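Local coordinates for halogenase (Chondromyces crocatus, PDB 3E1T), which probably chlorinates an intermediate in chondrochloren biosynthesis, using its bound flavin-adenine dinucleotide as other FAD-dependent halogenases do, at residues 184-189 with 364-369; 218-223 with 260-265; 234-239 with 253-258; 246-251 with 280-285. All blocks are in the same frame, centred on the assembly; numbering follows the deposited sequence.

Contact 1 spans the longest loop of chain and encloses the other three. Contact 3 is nested within contact 2, and contact 4 crosses both along the sequence. Contacts 2, 3 and 4 all lie on the large mixed sheet: helices 248-257 and 260-266, consecutive in the chain, pack against its strands 218-224, 229-237 and 281-284. The centres of contacts 3 and 4, which share helix 248-257, are about 9 Å apart, and those of contacts 2 and 3 about 10 Å. Contact 1 brings the end of helix 340-368 up to this sheet, where Tyr366 meets Trp219. Trp221 and Arg283 carry the same sheet to the FAD.

Contact 1: residues 184-189 with 364-369; sequences SRFFQN and AFYDMN
Phe186 swings its CG opposite the backbone N (chi1 -168°), whereas Phe187 places CG opposite its own carbonyl carbon (chi1 -59°), and these two choices bring neighbouring rings together in front of Tyr366. Each presents an edge to the same face of the tyrosine. The Phe187 ring is edge-to-face with it, centroids 5.5 Å apart and planes at 81°, and its CE1 comes within 3.7 Å of Tyr366 CE1. Phe186 sits further toward the root of the tyrosine, in an offset version of the same geometry, with CE2 3.7 Å from Tyr366 CB. The two phenylalanines also touch one another: Phe186 CD2 lies 3.5 Å above the plane of the Phe187 ring, over its centre. The result is a compact aromatic cluster joining the loop before strand 189-197 to the C-terminal end of helix 340-368. Tyr359, Leu362 and Val363 of that helix continue the packing around the two phenylalanines, and Phe376 adds to it beside Tyr366. The phenol end has different company. Tyr366 OH is hydrogen-bonded to Asp309 OD2 and to Trp219 NE1, so the one hydroxyl links the helix end to strand 218-224. With two aromatic edges against one face and Asp309 and Trp219 at its oxygen, Tyr366 is packed through its ring and satisfied at its buried hydroxyl.

Contact 2: residues 218-223 with 260-265; sequences GWFWYI and PIIKEY
Phe220 and Tyr222, two residues apart on strand 218-223, point the same way and pack a face of the large mixed beta-sheet against helix 260-265. This is helix-on-sheet packing in a fold of the flavin-dependent halogenase type; the segment axes approach to 9.8 Å with their directions 35° apart. The tight part centres on Ile262. Its CG1 lies 3.6 Å from Phe220 CB, and its CG2, opposite the backbone N, stands 4.2 Å from the centroid of the Phe220 ring, almost on the ring normal, as a CH-pi contact. CD1 of the same isoleucine faces Tyr222 CB. Leu252, Tyr255 and Ile256 of helix 248-257 close in on Phe220 as well. The far side of the helix is another matter: Pro260, Lys263 and Glu264 are exposed to solvent, and Glu264 forms a salt bridge to Lys200. On the other side of the strand, Trp221 touches the FAD. Tyr222 extends along the helix to Tyr265, its hydroxyl hydrogen-bonded to Lys200 O. There the edge of the Tyr265 ring meets the face of Tyr222, planes at 87°, with Tyr265 CD2 3.7 Å from Tyr222 CE2.

Contact 3: residues 234-239 with 253-258; sequences AVVSRE and LRYIDR
Val236 lays its CG1 methyl over one face of the Tyr255 ring, a CH-pi contact with CG1 4.1 Å from the centroid and 17° off the ring normal. The methyl is displaced from the middle toward the hydroxyl end, so its nearest ring atom is Tyr255 CZ, at 3.9 Å. The second methyl, Val236 CG2, reaches 4.0 Å from Tyr255 OH. Nearer the root of the ring, Ala234 CB approaches Tyr255 CD2 at 4.3 Å, a looser touch. The tyrosine can run along both residues because its CG is turned opposite the carbonyl carbon (chi1 -78°), carrying the ring from helix 248-257 to the sheet. Strand 229-237 is the second arm of an antiparallel beta-hairpin with strand 218-224, and the helix, reached through the short helix 238-241 and a loop, packs over that sheet's face. One shell out, Phe220 of the first arm flanks Ala234. Val190 of strand 189-197 packs on Val236 from the other neighbouring strand. At the end of the strand Ser237 is the N-cap of helix 238-241, its OG hydrogen-bonded to Ala240 N, while beyond Tyr255 the chain is tied down by a salt bridge from Arg258 NH1 to Asp217 OD2.

Contact 4: residues 246-251 with 280-285; sequences DGHEAA and IRIRKD. With FAD (flavin-adenine dinucleotide), chain C.
His248 joins the first turn of helix 248-257 to Ile280 and Ile282, at the start of strand 281-284 in the large mixed sheet. Gly247 is the N-cap of this helix, so the imidazole belongs to the first residue past the cap, where helix packs on strand. Starting at the root of the side chain, His248 CB lies against the isoleucine chain, 3.8 Å from Ile280 CG1, and the ring carbon CG follows at 4.1 Å from the same atom. The next atom out, ND1, makes the polar contact: it donates to Ile280 O at 3.2 Å, with an N-H...O angle of 157°. The oxygen lies in the imidazole plane, yet the nitrogen comes in from above the carbonyl plane, 43° out of it, and therefore not along a lone pair. Further round the ring, His248 CE1 comes within 4.1 Å of Ile282 CB, the two side chains running nearly at right angles. Meanwhile Ile280 CD1 reaches the helix backbone, 3.3 Å from His248 O. Leu192 of strand 189-197 backs Ile280, and Ile244 and Ala241 back Ile282. The bond and the isoleucine contacts together orient the imidazole against the strand, at a partly exposed margin of the sheet. The strand's other side serves the flavin: Arg283, bent at chi2 and chi3, turns one face of its guanidinium to a methyl of the flavin, which sits toward the rim of that face, with NH1 3.5 Å from FAD C8M.

Contact 1: residues 184-189 with 364-369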
# COMPACT_ATOMS: atom_id res chain seq x y z
N SER A 184 4.22 8.94 10.32
CA SER A 184 4.63 8.01 11.36
C SER A 184 6.09 8.19 11.69
O SER A 184 6.92 8.25 10.79
CB SER A 184 4.44 6.57 10.88
OG SER A 184 5.09 5.66 11.76
N ARG A 185 6.40 8.24 12.98
CA ARG A 185 7.81 8.29 13.41
C ARG A 185 8.49 6.91 13.42
O ARG A 185 9.72 6.80 13.40
CB ARG A 185 7.94 9.00 14.76
CG ARG A 185 7.47 10.43 14.70
CD ARG A 185 7.74 11.22 15.98
NE ARG A 185 6.64 12.15 16.26
CZ ARG A 185 6.44 13.32 15.64
NH1 ARG A 185 7.27 13.74 14.69
NH2 ARG A 185 5.40 14.07 15.98
N PHE A 186 7.69 5.85 13.43
CA PHE A 186 8.23 4.49 13.41
C PHE A 186 8.79 4.09 12.06
O PHE A 186 9.91 3.61 11.97
CB PHE A 186 7.17 3.47 13.85
CG PHE A 186 7.74 2.10 14.13
CD1 PHE A 186 8.28 1.80 15.37
CD2 PHE A 186 7.75 1.12 13.13
CE1 PHE A 186 8.83 0.54 15.63
CE2 PHE A 186 8.30 -0.14 13.37
CZ PHE A 186 8.83 -0.43 14.63
N PHE A 187 7.99 4.25 11.00
CA PHE A 187 8.38 3.86 9.66
C PHE A 187 9.10 4.99 8.93
O PHE A 187 8.74 5.37 7.82
CB PHE A 187 7.15 3.37 8.87
CG PHE A 187 6.45 2.19 9.52
CD1 PHE A 187 6.98 0.91 9.43
CD2 PHE A 187 5.29 2.38 10.25
CE1 PHE A 187 6.35 -0.17 10.04
CE2 PHE A 187 4.64 1.31 10.85
CZ PHE A 187 5.18 0.02 10.72
N GLN A 188 10.14 5.52 9.58
CA GLN A 188 10.92 6.63 9.05
C GLN A 188 12.04 6.06 8.19
O GLN A 188 13.23 6.11 8.55
CB GLN A 188 11.48 7.45 10.21
CG GLN A 188 11.84 8.88 9.88
CD GLN A 188 12.03 9.72 11.13
OE1 GLN A 188 11.10 9.90 11.93
NE2 GLN A 188 13.25 10.22 11.34
N ASN A 189 11.64 5.50 7.05
CA ASN A 189 12.51 4.73 6.19
C ASN A 189 12.54 5.32 4.79
O ASN A 189 11.63 6.07 4.41
CB ASN A 189 12.03 3.27 6.09
CG ASN A 189 11.69 2.64 7.43
OD1 ASN A 189 10.82 1.76 7.51
ND2 ASN A 189 12.38 3.06 8.49
N ALA A 364 4.98 -4.70 15.32
CA ALA A 364 5.42 -5.94 15.99
C ALA A 364 6.37 -6.80 15.13
O ALA A 364 7.30 -7.40 15.66
CB ALA A 364 4.20 -6.77 16.48
N PHE A 365 6.14 -6.82 13.81
CA PHE A 365 7.00 -7.57 12.89
C PHE A 365 8.41 -6.98 12.78
O PHE A 365 9.40 -7.73 12.78
CB PHE A 365 6.37 -7.70 11.49
CG PHE A 365 7.03 -8.73 10.63
CD1 PHE A 365 6.89 -10.09 10.90
CD2 PHE A 365 7.81 -8.35 9.55
CE1 PHE A 365 7.50 -11.05 10.10
CE2 PHE A 365 8.42 -9.31 8.75
CZ PHE A 365 8.27 -10.66 9.03
N TYR A 366 8.50 -5.66 12.65
CA TYR A 366 9.79 -4.97 12.74
C TYR A 366 10.50 -5.25 14.08
O TYR A 366 11.71 -5.50 14.11
CB TYR A 366 9.61 -3.47 12.56
CG TYR A 366 9.75 -2.97 11.14
CD1 TYR A 366 8.73 -3.13 10.22
CD2 TYR A 366 10.92 -2.34 10.72
CE1 TYR A 366 8.87 -2.66 8.89
CE2 TYR A 366 11.06 -1.86 9.43
CZ TYR A 366 10.02 -2.02 8.51
OH TYR A 366 10.18 -1.57 7.22
N ASP A 367 9.74 -5.20 15.17
CA ASP A 367 10.22 -5.49 16.53
C ASP A 367 10.81 -6.90 16.68
O ASP A 367 11.73 -7.09 17.45
CB ASP A 367 9.11 -5.27 17.57
CG ASP A 367 9.55 -5.58 19.02
OD1 ASP A 367 9.97 -4.65 19.75
OD2 ASP A 367 9.48 -6.76 19.42
N MET A 368 10.29 -7.87 15.94
CA MET A 368 10.73 -9.26 16.11
C MET A 368 12.10 -9.57 15.49
O MET A 368 12.72 -10.57 15.87
CB MET A 368 9.67 -10.25 15.62
CG MET A 368 9.67 -10.46 14.12
SD MET A 368 9.80 -12.20 13.66
CE MET A 368 8.15 -12.78 14.10
N ASN A 369 12.58 -8.74 14.56
CA ASN A 369 13.93 -8.96 14.05
C ASN A 369 15.00 -8.71 15.12
O ASN A 369 15.07 -7.64 15.71
CB ASN A 369 14.21 -8.14 12.80
CG ASN A 369 15.46 -8.60 12.07
OD1 ASN A 369 15.53 -9.73 11.61
ND2 ASN A 369 16.44 -7.73 11.97

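Contact 2: residues 218-223 with 260-265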
# COMPACT_ATOMS: atom_id res chain seq x y z
N GLY A 218 18.96 -2.46 7.37
CA GLY A 218 17.56 -2.47 6.93
C GLY A 218 17.17 -3.79 6.34
O GLY A 218 17.55 -4.84 6.86
N TRP A 219 16.40 -3.76 5.26
CA TRP A 219 15.96 -4.99 4.62
C TRP A 219 15.75 -4.83 3.13
O TRP A 219 15.55 -3.71 2.64
CB TRP A 219 14.71 -5.58 5.31
CG TRP A 219 13.47 -4.72 5.23
CD1 TRP A 219 13.15 -3.68 6.06
CD2 TRP A 219 12.39 -4.84 4.30
NE1 TRP A 219 11.93 -3.14 5.69
CE2 TRP A 219 11.45 -3.83 4.61
CE3 TRP A 219 12.13 -5.69 3.22
CZ2 TRP A 219 10.27 -3.65 3.88
CZ3 TRP A 219 10.95 -5.52 2.49
CH2 TRP A 219 10.04 -4.50 2.82
N PHE A 220 15.80 -5.95 2.41
CA PHE A 220 15.61 -5.98 0.97
C PHE A 220 14.31 -6.66 0.60
O PHE A 220 13.89 -7.61 1.28
CB PHE A 220 16.75 -6.78 0.32
CG PHE A 220 17.92 -5.96 -0.12
CD1 PHE A 220 17.91 -5.32 -1.35
CD2 PHE A 220 19.04 -5.86 0.69
CE1 PHE A 220 19.00 -4.56 -1.77
CE2 PHE A 220 20.14 -5.11 0.29
CZ PHE A 220 20.13 -4.46 -0.95
N TRP A 221 13.66 -6.19 -0.46
CA TRP A 221 12.69 -7.02 -1.16
C TRP A 221 13.29 -7.52 -2.47
O TRP A 221 14.20 -6.89 -3.02
CB TRP A 221 11.35 -6.29 -1.40
CG TRP A 221 11.34 -5.29 -2.54
CD1 TRP A 221 11.27 -5.56 -3.87
CD2 TRP A 221 11.34 -3.85 -2.42
NE1 TRP A 221 11.26 -4.39 -4.61
CE2 TRP A 221 11.29 -3.33 -3.74
CE3 TRP A 221 11.39 -2.96 -1.34
CZ2 TRP A 221 11.28 -1.96 -4.00
CZ3 TRP A 221 11.37 -1.59 -1.59
CH2 TRP A 221 11.33 -1.10 -2.92
N TYR A 222 12.76 -8.64 -2.95
CA TYR A 222 13.27 -9.34 -4.14
C TYR A 222 12.06 -9.98 -4.78
O TYR A 222 11.60 -11.03 -4.34
CB TYR A 222 14.29 -10.41 -3.74
CG TYR A 222 15.03 -11.09 -4.90
CD1 TYR A 222 16.24 -10.59 -5.36
CD2 TYR A 222 14.52 -12.25 -5.50
CE1 TYR A 222 16.94 -11.21 -6.40
CE2 TYR A 222 15.23 -12.89 -6.56
CZ TYR A 222 16.42 -12.36 -7.00
OH TYR A 222 17.14 -12.95 -8.03
N ILE A 223 11.51 -9.32 -5.80
CA ILE A 223 10.24 -9.72 -6.40
C ILE A 223 10.49 -10.14 -7.84
O ILE A 223 10.96 -9.32 -8.64
CB ILE A 223 9.22 -8.57 -6.39
CG1 ILE A 223 8.96 -8.08 -4.96
CG2 ILE A 223 7.92 -8.99 -7.09
CD1 ILE A 223 8.20 -6.74 -4.87
N PRO A 260 23.89 -11.22 2.35
CA PRO A 260 24.23 -12.53 1.77
C PRO A 260 23.25 -13.12 0.75
O PRO A 260 23.65 -13.35 -0.41
CB PRO A 260 24.36 -13.42 3.01
CG PRO A 260 24.96 -12.51 4.01
CD PRO A 260 24.35 -11.13 3.75
N ILE A 261 22.00 -13.36 1.14
CA ILE A 261 21.03 -13.95 0.20
C ILE A 261 20.83 -13.12 -1.07
O ILE A 261 20.73 -13.67 -2.17
CB ILE A 261 19.67 -14.33 0.86
CG1 ILE A 261 18.75 -15.02 -0.16
CG2 ILE A 261 18.98 -13.10 1.48
CD1 ILE A 261 17.71 -15.95 0.46
N ILE A 262 20.79 -11.79 -0.92
CA ILE A 262 20.61 -10.90 -2.06
C ILE A 262 21.87 -10.88 -2.92
O ILE A 262 21.79 -10.88 -4.15
CB ILE A 262 20.20 -9.46 -1.63
CG1 ILE A 262 18.92 -9.46 -0.78
CG2 ILE A 262 20.10 -8.52 -2.84
CD1 ILE A 262 17.69 -10.15 -1.41
N LYS A 263 23.03 -10.85 -2.26
CA LYS A 263 24.31 -10.93 -2.98
C LYS A 263 24.38 -12.17 -3.88
O LYS A 263 24.73 -12.07 -5.06
CB LYS A 263 25.50 -10.92 -2.00
CG LYS A 263 26.87 -10.92 -2.70
CD LYS A 263 28.00 -10.51 -1.77
CE LYS A 263 29.38 -10.82 -2.38
NZ LYS A 263 29.56 -10.33 -3.79
N GLU A 264 24.01 -13.32 -3.33
CA GLU A 264 24.06 -14.55 -4.11
C GLU A 264 22.98 -14.62 -5.20
O GLU A 264 23.27 -15.02 -6.34
CB GLU A 264 24.07 -15.80 -3.21
CG GLU A 264 22.75 -16.22 -2.62
CD GLU A 264 22.66 -17.74 -2.45
OE1 GLU A 264 22.78 -18.22 -1.31
OE2 GLU A 264 22.47 -18.45 -3.47
N TYR A 265 21.76 -14.17 -4.90
CA TYR A 265 20.70 -14.21 -5.90
C TYR A 265 20.98 -13.30 -7.09
O TYR A 265 20.47 -13.55 -8.18
CB TYR A 265 19.33 -13.91 -5.28
CG TYR A 265 18.66 -15.12 -4.65
CD1 TYR A 265 19.36 -15.95 -3.78
CD2 TYR A 265 17.34 -15.42 -4.93
CE1 TYR A 265 18.76 -17.05 -3.20
CE2 TYR A 265 16.72 -16.53 -4.36
CZ TYR A 265 17.45 -17.34 -3.49
OH TYR A 265 16.86 -18.43 -2.90

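Contact 3: residues 234-239 with 253-258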
# COMPACT_ATOMS: atom_id res chain seq x y z
N ALA A 234 16.17 -1.86 -1.40
CA ALA A 234 16.66 -1.77 -0.03
C ALA A 234 15.84 -0.72 0.72
O ALA A 234 15.66 0.41 0.22
CB ALA A 234 18.12 -1.41 -0.02
N VAL A 235 15.30 -1.12 1.87
CA VAL A 235 14.55 -0.23 2.74
C VAL A 235 15.49 0.04 3.93
O VAL A 235 15.78 -0.87 4.72
CB VAL A 235 13.22 -0.86 3.21
CG1 VAL A 235 12.50 0.03 4.21
CG2 VAL A 235 12.29 -1.19 2.00
N VAL A 236 15.99 1.27 4.02
CA VAL A 236 16.98 1.67 5.02
C VAL A 236 16.48 2.90 5.81
O VAL A 236 15.37 3.37 5.58
CB VAL A 236 18.38 1.88 4.37
CG1 VAL A 236 18.89 0.58 3.70
CG2 VAL A 236 18.36 3.00 3.33
N SER A 237 17.28 3.41 6.75
CA SER A 237 16.90 4.57 7.54
C SER A 237 16.87 5.84 6.70
O SER A 237 17.71 6.04 5.82
CB SER A 237 17.84 4.76 8.73
OG SER A 237 19.00 5.49 8.33
N ARG A 238 15.90 6.71 7.00
CA ARG A 238 15.83 8.05 6.43
C ARG A 238 17.17 8.80 6.56
O ARG A 238 17.55 9.55 5.67
CB ARG A 238 14.71 8.86 7.09
CG ARG A 238 14.33 10.12 6.32
CD ARG A 238 13.33 11.02 7.05
NE ARG A 238 12.77 12.01 6.13
CZ ARG A 238 13.34 13.17 5.83
NH1 ARG A 238 14.49 13.52 6.40
NH2 ARG A 238 12.77 14.00 4.97
N GLU A 239 17.86 8.58 7.68
CA GLU A 239 19.16 9.23 7.95
C GLU A 239 20.25 8.78 6.97
O GLU A 239 21.09 9.59 6.57
CB GLU A 239 19.60 8.97 9.39
CG GLU A 239 18.73 9.64 10.45
CD GLU A 239 17.31 9.09 10.47
OE1 GLU A 239 17.15 7.86 10.66
OE2 GLU A 239 16.36 9.90 10.29
N LEU A 253 24.29 -0.98 -4.77
CA LEU A 253 25.24 -2.06 -5.06
C LEU A 253 25.99 -2.48 -3.79
O LEU A 253 26.11 -3.67 -3.51
CB LEU A 253 26.22 -1.65 -6.17
CG LEU A 253 25.99 -2.25 -7.57
CD1 LEU A 253 24.56 -2.76 -7.82
CD2 LEU A 253 26.41 -1.28 -8.67
N ARG A 254 26.45 -1.49 -3.03
CA ARG A 254 27.08 -1.74 -1.74
C ARG A 254 26.14 -2.36 -0.70
O ARG A 254 26.57 -3.18 0.10
CB ARG A 254 27.73 -0.47 -1.18
CG ARG A 254 28.53 -0.70 0.09
CD ARG A 254 29.44 -1.94 -0.05
NE ARG A 254 30.13 -2.29 1.19
CZ ARG A 254 31.44 -2.16 1.37
NH1 ARG A 254 32.22 -1.70 0.40
NH2 ARG A 254 31.98 -2.52 2.54
N TYR A 255 24.86 -1.97 -0.72
CA TYR A 255 23.87 -2.59 0.16
C TYR A 255 23.64 -4.05 -0.23
O TYR A 255 23.49 -4.92 0.64
CB TYR A 255 22.54 -1.84 0.15
CG TYR A 255 22.51 -0.57 0.97
CD1 TYR A 255 23.03 -0.53 2.27
CD2 TYR A 255 21.92 0.59 0.46
CE1 TYR A 255 22.99 0.64 3.03
CE2 TYR A 255 21.88 1.77 1.21
CZ TYR A 255 22.41 1.78 2.49
OH TYR A 255 22.35 2.94 3.21
N ILE A 256 23.60 -4.31 -1.53
CA ILE A 256 23.42 -5.68 -2.03
C ILE A 256 24.54 -6.59 -1.52
O ILE A 256 24.26 -7.65 -0.96
CB ILE A 256 23.33 -5.71 -3.57
CG1 ILE A 256 21.99 -5.14 -4.04
CG2 ILE A 256 23.49 -7.14 -4.08
CD1 ILE A 256 21.95 -4.76 -5.49
N ASP A 257 25.78 -6.13 -1.67
CA ASP A 257 26.96 -6.87 -1.19
C ASP A 257 26.88 -7.23 0.29
O ASP A 257 27.44 -8.23 0.73
CB ASP A 257 28.24 -6.08 -1.46
CG ASP A 257 28.64 -6.07 -2.93
OD1 ASP A 257 27.94 -6.70 -3.77
OD2 ASP A 257 29.67 -5.44 -3.25
N ARG A 258 26.16 -6.42 1.07
CA ARG A 258 26.10 -6.58 2.52
C ARG A 258 24.94 -7.45 2.99
O ARG A 258 24.74 -7.65 4.19
CB ARG A 258 26.05 -5.22 3.21
CG ARG A 258 27.33 -4.40 3.07
CD ARG A 258 27.14 -3.05 3.72
NE ARG A 258 26.80 -3.20 5.14
CZ ARG A 258 26.21 -2.28 5.89
NH1 ARG A 258 25.85 -1.10 5.36
NH2 ARG A 258 25.97 -2.53 7.16

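Contact 4: residues 246-251 with 280-285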
# COMPACT_ATOMS: atom_id res chain seq x y z
N ASP A 246 23.99 11.63 -4.74
CA ASP A 246 25.18 11.63 -5.61
C ASP A 246 25.93 10.30 -5.49
O ASP A 246 27.09 10.25 -5.06
CB ASP A 246 26.09 12.84 -5.33
CG ASP A 246 25.69 14.07 -6.12
OD1 ASP A 246 25.77 15.19 -5.56
OD2 ASP A 246 25.31 13.94 -7.31
N GLY A 247 25.23 9.24 -5.86
CA GLY A 247 25.74 7.88 -5.76
C GLY A 247 24.62 6.90 -5.48
O GLY A 247 24.74 6.07 -4.58
N HIS A 248 23.53 7.02 -6.23
CA HIS A 248 22.38 6.12 -6.12
C HIS A 248 22.78 4.68 -6.39
O HIS A 248 22.54 3.80 -5.55
CB HIS A 248 21.28 6.53 -7.10
CG HIS A 248 20.21 7.39 -6.51
ND1 HIS A 248 18.90 7.36 -6.94
CD2 HIS A 248 20.25 8.32 -5.52
CE1 HIS A 248 18.19 8.22 -6.24
NE2 HIS A 248 18.98 8.82 -5.37
N GLU A 249 23.39 4.44 -7.55
CA GLU A 249 23.76 3.09 -7.97
C GLU A 249 24.76 2.46 -7.01
O GLU A 249 24.62 1.30 -6.63
CB GLU A 249 24.30 3.06 -9.41
CG GLU A 249 24.69 1.65 -9.89
CD GLU A 249 25.17 1.58 -11.34
OE1 GLU A 249 25.32 2.64 -12.00
OE2 GLU A 249 25.40 0.45 -11.83
N ALA A 250 25.76 3.25 -6.62
CA ALA A 250 26.84 2.78 -5.75
C ALA A 250 26.34 2.42 -4.35
O ALA A 250 26.84 1.49 -3.73
CB ALA A 250 27.96 3.81 -5.67
N ALA A 251 25.34 3.18 -3.87
CA ALA A 251 24.71 2.92 -2.58
C ALA A 251 23.97 1.59 -2.57
O ALA A 251 24.11 0.81 -1.63
CB ALA A 251 23.75 4.05 -2.22
N ILE A 280 17.31 3.77 -11.07
CA ILE A 280 17.10 3.42 -9.67
C ILE A 280 16.46 4.60 -8.92
O ILE A 280 17.00 5.71 -8.92
CB ILE A 280 18.35 2.81 -8.96
CG1 ILE A 280 18.90 3.72 -7.86
CG2 ILE A 280 19.42 2.30 -9.96
CD1 ILE A 280 19.67 2.95 -6.83
N ARG A 281 15.30 4.34 -8.33
CA ARG A 281 14.49 5.41 -7.73
C ARG A 281 14.62 5.44 -6.21
O ARG A 281 15.05 4.46 -5.61
CB ARG A 281 13.01 5.24 -8.08
CG ARG A 281 12.66 4.57 -9.41
CD ARG A 281 12.90 5.45 -10.61
NE ARG A 281 11.84 5.34 -11.62
CZ ARG A 281 11.73 4.35 -12.51
NH1 ARG A 281 12.59 3.34 -12.54
NH2 ARG A 281 10.73 4.38 -13.38
N ILE A 282 14.23 6.56 -5.61
CA ILE A 282 14.11 6.65 -4.16
C ILE A 282 12.67 7.04 -3.77
O ILE A 282 12.02 7.84 -4.45
CB ILE A 282 15.15 7.63 -3.54
CG1 ILE A 282 15.22 7.43 -2.02
CG2 ILE A 282 14.84 9.09 -3.89
CD1 ILE A 282 16.37 8.12 -1.33
N ARG A 283 12.18 6.43 -2.68
CA ARG A 283 10.95 6.85 -2.04
C ARG A 283 11.20 7.08 -0.55
O ARG A 283 11.80 6.26 0.13
CB ARG A 283 9.83 5.82 -2.24
CG ARG A 283 9.17 5.85 -3.61
CD ARG A 283 8.25 7.09 -3.82
NE ARG A 283 7.19 7.18 -2.81
CZ ARG A 283 6.08 6.45 -2.81
NH1 ARG A 283 5.85 5.57 -3.78
NH2 ARG A 283 5.19 6.60 -1.85
N LYS A 284 10.72 8.21 -0.06
CA LYS A 284 11.04 8.69 1.27
C LYS A 284 9.75 9.23 1.86
O LYS A 284 8.81 9.55 1.12
CB LYS A 284 12.08 9.80 1.11
CG LYS A 284 12.46 10.59 2.33
CD LYS A 284 13.73 11.39 2.05
CE LYS A 284 13.61 12.26 0.79
NZ LYS A 284 12.72 13.45 0.96
N ASP A 285 9.67 9.31 3.19
CA ASP A 285 8.52 9.91 3.86
C ASP A 285 7.22 9.34 3.30
O ASP A 285 6.26 10.08 3.04
CB ASP A 285 8.55 11.46 3.70
CG ASP A 285 9.73 12.10 4.40
OD1 ASP A 285 10.03 11.72 5.54
OD2 ASP A 285 10.38 13.00 3.80
PA FAD C . -0.92 5.40 -7.40
O1A FAD C . -0.61 3.99 -7.81
O2A FAD C . 0.26 6.21 -6.99
O5B FAD C . -1.64 6.12 -8.65
C5B FAD C . -2.11 7.45 -8.57
C4B FAD C . -2.28 8.03 -9.98
O4B FAD C . -2.65 9.39 -9.93
C3B FAD C . -0.98 7.95 -10.76
O3B FAD C . -1.23 7.26 -11.96
C2B FAD C . -0.61 9.39 -11.05
O2B FAD C . -0.11 9.51 -12.36
C1B FAD C . -1.94 10.11 -10.90
N9A FAD C . -1.85 11.52 -10.47
C8A FAD C . -1.00 12.10 -9.57
N7A FAD C . -1.32 13.41 -9.48
C5A FAD C . -2.37 13.67 -10.29
C6A FAD C . -3.10 14.84 -10.60
N6A FAD C . -2.72 16.04 -10.14
N1A FAD C . -4.14 14.75 -11.49
C2A FAD C . -4.46 13.57 -12.11
N3A FAD C . -3.73 12.44 -11.81
C4A FAD C . -2.71 12.49 -10.92
N1 FAD C . 2.12 -2.09 -2.66
C2 FAD C . 1.82 -3.40 -2.92
O2 FAD C . 0.63 -3.72 -3.00
N3 FAD C . 2.84 -4.32 -3.07
C4 FAD C . 4.17 -3.93 -2.97
O4 FAD C . 5.08 -4.74 -3.13
C4X FAD C . 4.47 -2.60 -2.69
N5 FAD C . 5.78 -2.17 -2.59
C5X FAD C . 6.05 -0.85 -2.32
C6 FAD C . 7.38 -0.40 -2.20
C7 FAD C . 7.64 0.95 -1.92
C7M FAD C . 9.04 1.36 -1.58
C8 FAD C . 6.59 1.86 -1.76
C8M FAD C . 6.82 3.27 -1.26
C9 FAD C . 5.28 1.41 -1.89
C9A FAD C . 5.00 0.06 -2.16
N10 FAD C . 3.69 -0.35 -2.29
C10 FAD C . 3.42 -1.68 -2.55
C1' FAD C . 2.55 0.65 -2.24
C2' FAD C . 1.95 1.00 -3.61
O2' FAD C . 2.95 1.66 -4.36
C3' FAD C . 0.73 1.92 -3.46
O3' FAD C . 0.00 1.61 -2.30
C4' FAD C . -0.27 1.85 -4.61
O4' FAD C . 0.36 2.24 -5.81
C5' FAD C . -1.44 2.80 -4.32
O5' FAD C . -2.19 2.99 -5.49
P FAD C . -3.01 4.35 -5.73
O1P FAD C . -4.10 4.08 -6.76
O2P FAD C . -3.62 4.84 -4.46
O3P FAD C . -1.93 5.43 -6.17